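Local coordinates for protein ArtJ (PDB 2PVU) that binds arginine, lysine and histidine and probably delivers them to its cognate ATP-binding cassette transporter, Art(MP)2, at residues 85-89 against 90-94. Residues are numbered along the deposited sequence; the frame is centred on the assembly and turned at random.
Sequences KNIGW and DPLFA. With LYS (lysine), chain E.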
ATOM      1  N   LYS A  85      -2.094   9.673  11.484  1.00 23.08           N
ATOM      2  CA  LYS A  85      -1.915   8.766  12.628  1.00 26.20           C
ATOM      3  C   LYS A  85      -1.590   7.340  12.187  1.00 25.18           C
ATOM      4  O   LYS A  85      -2.281   6.769  11.321  1.00 25.52           O
ATOM      5  CB  LYS A  85      -3.168   8.772  13.505  1.00 24.25           C
ATOM      6  CG  LYS A  85      -3.242  10.056  14.413  1.00 29.67           C
ATOM      7  CD  LYS A  85      -4.583  10.227  15.076  1.00 31.46           C
ATOM      8  CE  LYS A  85      -4.463  10.941  16.433  1.00 38.73           C
ATOM      9  NZ  LYS A  85      -3.722  12.266  16.372  1.00 42.10           N
ATOM     10  N   ASN A  86      -0.568   6.736  12.813  1.00 24.54           N
ATOM     11  CA  ASN A  86      -0.267   5.342  12.507  1.00 25.18           C
ATOM     12  C   ASN A  86      -1.161   4.466  13.354  1.00 26.03           C
ATOM     13  O   ASN A  86      -0.886   4.223  14.553  1.00 28.24           O
ATOM     14  CB  ASN A  86       1.218   5.047  12.753  1.00 26.22           C
ATOM     15  CG  ASN A  86       1.585   3.580  12.561  1.00 28.48           C
ATOM     16  OD1 ASN A  86       0.953   2.854  11.805  1.00 27.87           O
ATOM     17  ND2 ASN A  86       2.618   3.135  13.287  1.00 34.76           N
ATOM     18  N   ILE A  87      -2.247   3.997  12.771  1.00 26.09           N
ATOM     19  CA  ILE A  87      -3.156   3.185  13.546  1.00 26.83           C
ATOM     20  C   ILE A  87      -3.124   1.706  13.253  1.00 27.34           C
ATOM     21  O   ILE A  87      -3.740   0.913  13.999  1.00 27.61           O
ATOM     22  CB  ILE A  87      -4.593   3.717  13.519  1.00 27.27           C
ATOM     23  CG1 ILE A  87      -5.083   3.870  12.089  1.00 27.23           C
ATOM     24  CG2 ILE A  87      -4.655   5.050  14.312  1.00 27.26           C
ATOM     25  CD1 ILE A  87      -6.601   4.194  12.003  1.00 29.44           C
ATOM     26  N   GLY A  88      -2.410   1.312  12.205  1.00 25.78           N
ATOM     27  CA  GLY A  88      -2.304  -0.123  11.930  1.00 25.42           C
ATOM     28  C   GLY A  88      -3.378  -0.506  10.905  1.00 25.19           C
ATOM     29  O   GLY A  88      -4.336   0.235  10.693  1.00 24.82           O
ATOM     30  N   TRP A  89      -3.196  -1.648  10.258  1.00 23.79           N
ATOM     31  CA  TRP A  89      -3.917  -1.944   9.026  1.00 23.01           C
ATOM     32  C   TRP A  89      -5.363  -2.346   9.346  1.00 24.39           C
ATOM     33  O   TRP A  89      -6.336  -1.773   8.805  1.00 23.48           O
ATOM     34  CB  TRP A  89      -3.172  -3.088   8.326  1.00 22.93           C
ATOM     35  CG  TRP A  89      -3.766  -3.580   7.019  1.00 20.03           C
ATOM     36  CD1 TRP A  89      -4.354  -4.834   6.781  1.00 21.40           C
ATOM     37  CD2 TRP A  89      -3.857  -2.858   5.806  1.00 22.49           C
ATOM     38  NE1 TRP A  89      -4.751  -4.918   5.466  1.00 21.68           N
ATOM     39  CE2 TRP A  89      -4.480  -3.709   4.851  1.00 22.78           C
ATOM     40  CE3 TRP A  89      -3.483  -1.550   5.414  1.00 21.78           C
ATOM     41  CZ2 TRP A  89      -4.711  -3.293   3.517  1.00 23.96           C
ATOM     42  CZ3 TRP A  89      -3.700  -1.135   4.068  1.00 23.57           C
ATOM     43  CH2 TRP A  89      -4.296  -1.995   3.141  1.00 20.61           C
ATOM     44  N   ASP A  90      -5.523  -3.374  10.161  1.00 23.39           N
ATOM     45  CA  ASP A  90      -6.887  -3.811  10.425  1.00 24.81           C
ATOM     46  C   ASP A  90      -7.690  -2.732  11.201  1.00 24.40           C
ATOM     47  O   ASP A  90      -8.876  -2.469  10.891  1.00 24.63           O
ATOM     48  CB  ASP A  90      -6.912  -5.198  11.075  1.00 25.12           C
ATOM     49  CG  ASP A  90      -6.586  -6.296  10.048  1.00 29.89           C
ATOM     50  OD1 ASP A  90      -7.386  -6.502   9.102  1.00 31.22           O
ATOM     51  OD2 ASP A  90      -5.526  -6.927  10.157  1.00 31.91           O
ATOM     52  N   PRO A  91      -7.050  -2.093  12.194  1.00 24.28           N
ATOM     53  CA  PRO A  91      -7.714  -0.935  12.824  1.00 23.50           C
ATOM     54  C   PRO A  91      -8.108   0.161  11.883  1.00 23.38           C
ATOM     55  O   PRO A  91      -9.134   0.797  12.131  1.00 21.89           O
ATOM     56  CB  PRO A  91      -6.673  -0.417  13.812  1.00 24.05           C
ATOM     57  CG  PRO A  91      -5.952  -1.748  14.253  1.00 24.65           C
ATOM     58  CD  PRO A  91      -5.795  -2.448  12.885  1.00 24.28           C
ATOM     59  N   LEU A  92      -7.309   0.399  10.839  1.00 22.92           N
ATOM     60  CA  LEU A  92      -7.600   1.480   9.869  1.00 24.37           C
ATOM     61  C   LEU A  92      -8.981   1.232   9.240  1.00 23.71           C
ATOM     62  O   LEU A  92      -9.831   2.147   9.167  1.00 22.28           O
ATOM     63  CB  LEU A  92      -6.496   1.581   8.813  1.00 22.62           C
ATOM     64  CG  LEU A  92      -6.790   2.480   7.593  1.00 27.12           C
ATOM     65  CD1 LEU A  92      -7.125   3.901   8.081  1.00 27.41           C
ATOM     66  CD2 LEU A  92      -5.593   2.461   6.630  1.00 26.63           C
ATOM     67  N   PHE A  93      -9.225  -0.007   8.833  1.00 24.19           N
ATOM     68  CA  PHE A  93     -10.490  -0.326   8.175  1.00 24.61           C
ATOM     69  C   PHE A  93     -11.656  -0.307   9.145  1.00 24.16           C
ATOM     70  O   PHE A  93     -12.755   0.149   8.799  1.00 23.58           O
ATOM     71  CB  PHE A  93     -10.393  -1.645   7.396  1.00 24.96           C
ATOM     72  CG  PHE A  93      -9.565  -1.502   6.139  1.00 27.73           C
ATOM     73  CD1 PHE A  93     -10.162  -1.207   4.915  1.00 26.79           C
ATOM     74  CD2 PHE A  93      -8.182  -1.570   6.213  1.00 26.93           C
ATOM     75  CE1 PHE A  93      -9.385  -1.025   3.777  1.00 28.13           C
ATOM     76  CE2 PHE A  93      -7.390  -1.381   5.092  1.00 24.17           C
ATOM     77  CZ  PHE A  93      -7.988  -1.102   3.866  1.00 27.16           C
ATOM     78  N   ALA A  94     -11.421  -0.788  10.357  1.00 23.33           N
ATOM     79  CA  ALA A  94     -12.427  -0.721  11.403  1.00 23.31           C
ATOM     80  C   ALA A  94     -12.822   0.715  11.726  1.00 23.49           C
ATOM     81  O   ALA A  94     -14.008   0.993  11.882  1.00 22.58           O
ATOM     82  CB  ALA A  94     -11.946  -1.438  12.667  1.00 24.29           C
TER
HETATM   83  N   LYS E 301      -2.054  -2.715  -1.899  1.00 18.22           N
HETATM   84  CA  LYS E 301      -2.381  -3.946  -1.105  1.00 18.47           C
HETATM   85  C   LYS E 301      -3.816  -3.839  -0.572  1.00 18.55           C
HETATM   86  O   LYS E 301      -4.339  -4.790  -0.009  1.00 18.43           O
HETATM   87  CB  LYS E 301      -1.418  -4.090   0.068  1.00 17.63           C
HETATM   88  CG  LYS E 301      -1.466  -2.862   1.010  1.00 18.32           C
HETATM   89  CD  LYS E 301      -0.904  -3.201   2.407  1.00 16.58           C
HETATM   90  CE  LYS E 301      -0.479  -1.919   3.108  1.00 21.26           C
HETATM   91  NZ  LYS E 301      -0.093  -2.195   4.593  1.00 22.20           N
HETATM   92  OXT LYS E 301      -4.469  -2.778  -0.682  1.00 18.05           O
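The indole of Trp89 is sandwiched between the bound lysine on one face and the ring of Phe93, four residues on in the same helix, on the other. Phe93 meets it in a T-shaped, edge-to-face pair, with the centres of the two six-membered rings 4.8 Å apart and the planes at 69°. The edge atom CE2 of Phe93 comes to 3.6 Å from CZ2 of Trp89, over the six-membered ring toward its rim. On the opposite face the aliphatic chain of the ligand follows the outer rim of the six-membered ring, from CH2 past CZ3 to CE3, its CE 3.5 Å from Trp89 CZ3 and its ammonium nitrogen NZ above CE3. With CG anti to the backbone N (chi1 179°), the indole of Trp89 swings out from the first turn of the helix into the pocket, where NE1 is hydrogen-bonded to the carbonyl of Ala155, a bond that should help to fix the rotation of the ring. The edge of Phe93 also faces the backbone, CD2 lying 3.2 Å from Trp89 O near the ring plane.

Next to the aromatic pair the chain turns from strand 82-86 into helix 89-98. Gly88, the N-cap residue, accepts the Leu92 N-H at its carbonyl oxygen over 3.0 Å; the same N-H also makes a weak bond to Trp89 O, which takes a second weak one from the Phe93 amide. Glu176 takes the Asp90 N-H at the helix start, and OD2 of Asp90 is hydrogen-bonded to ND2 of Asn154. Pro91 packs its CB against Ile87 O, and CD1 of Ile87 comes 4.0 Å from CD1 of Leu92. A strand leading into a helix whose first turn presents an aromatic ring to the ligand belongs here to the amino-acid pocket of a family 3 solute-binding protein.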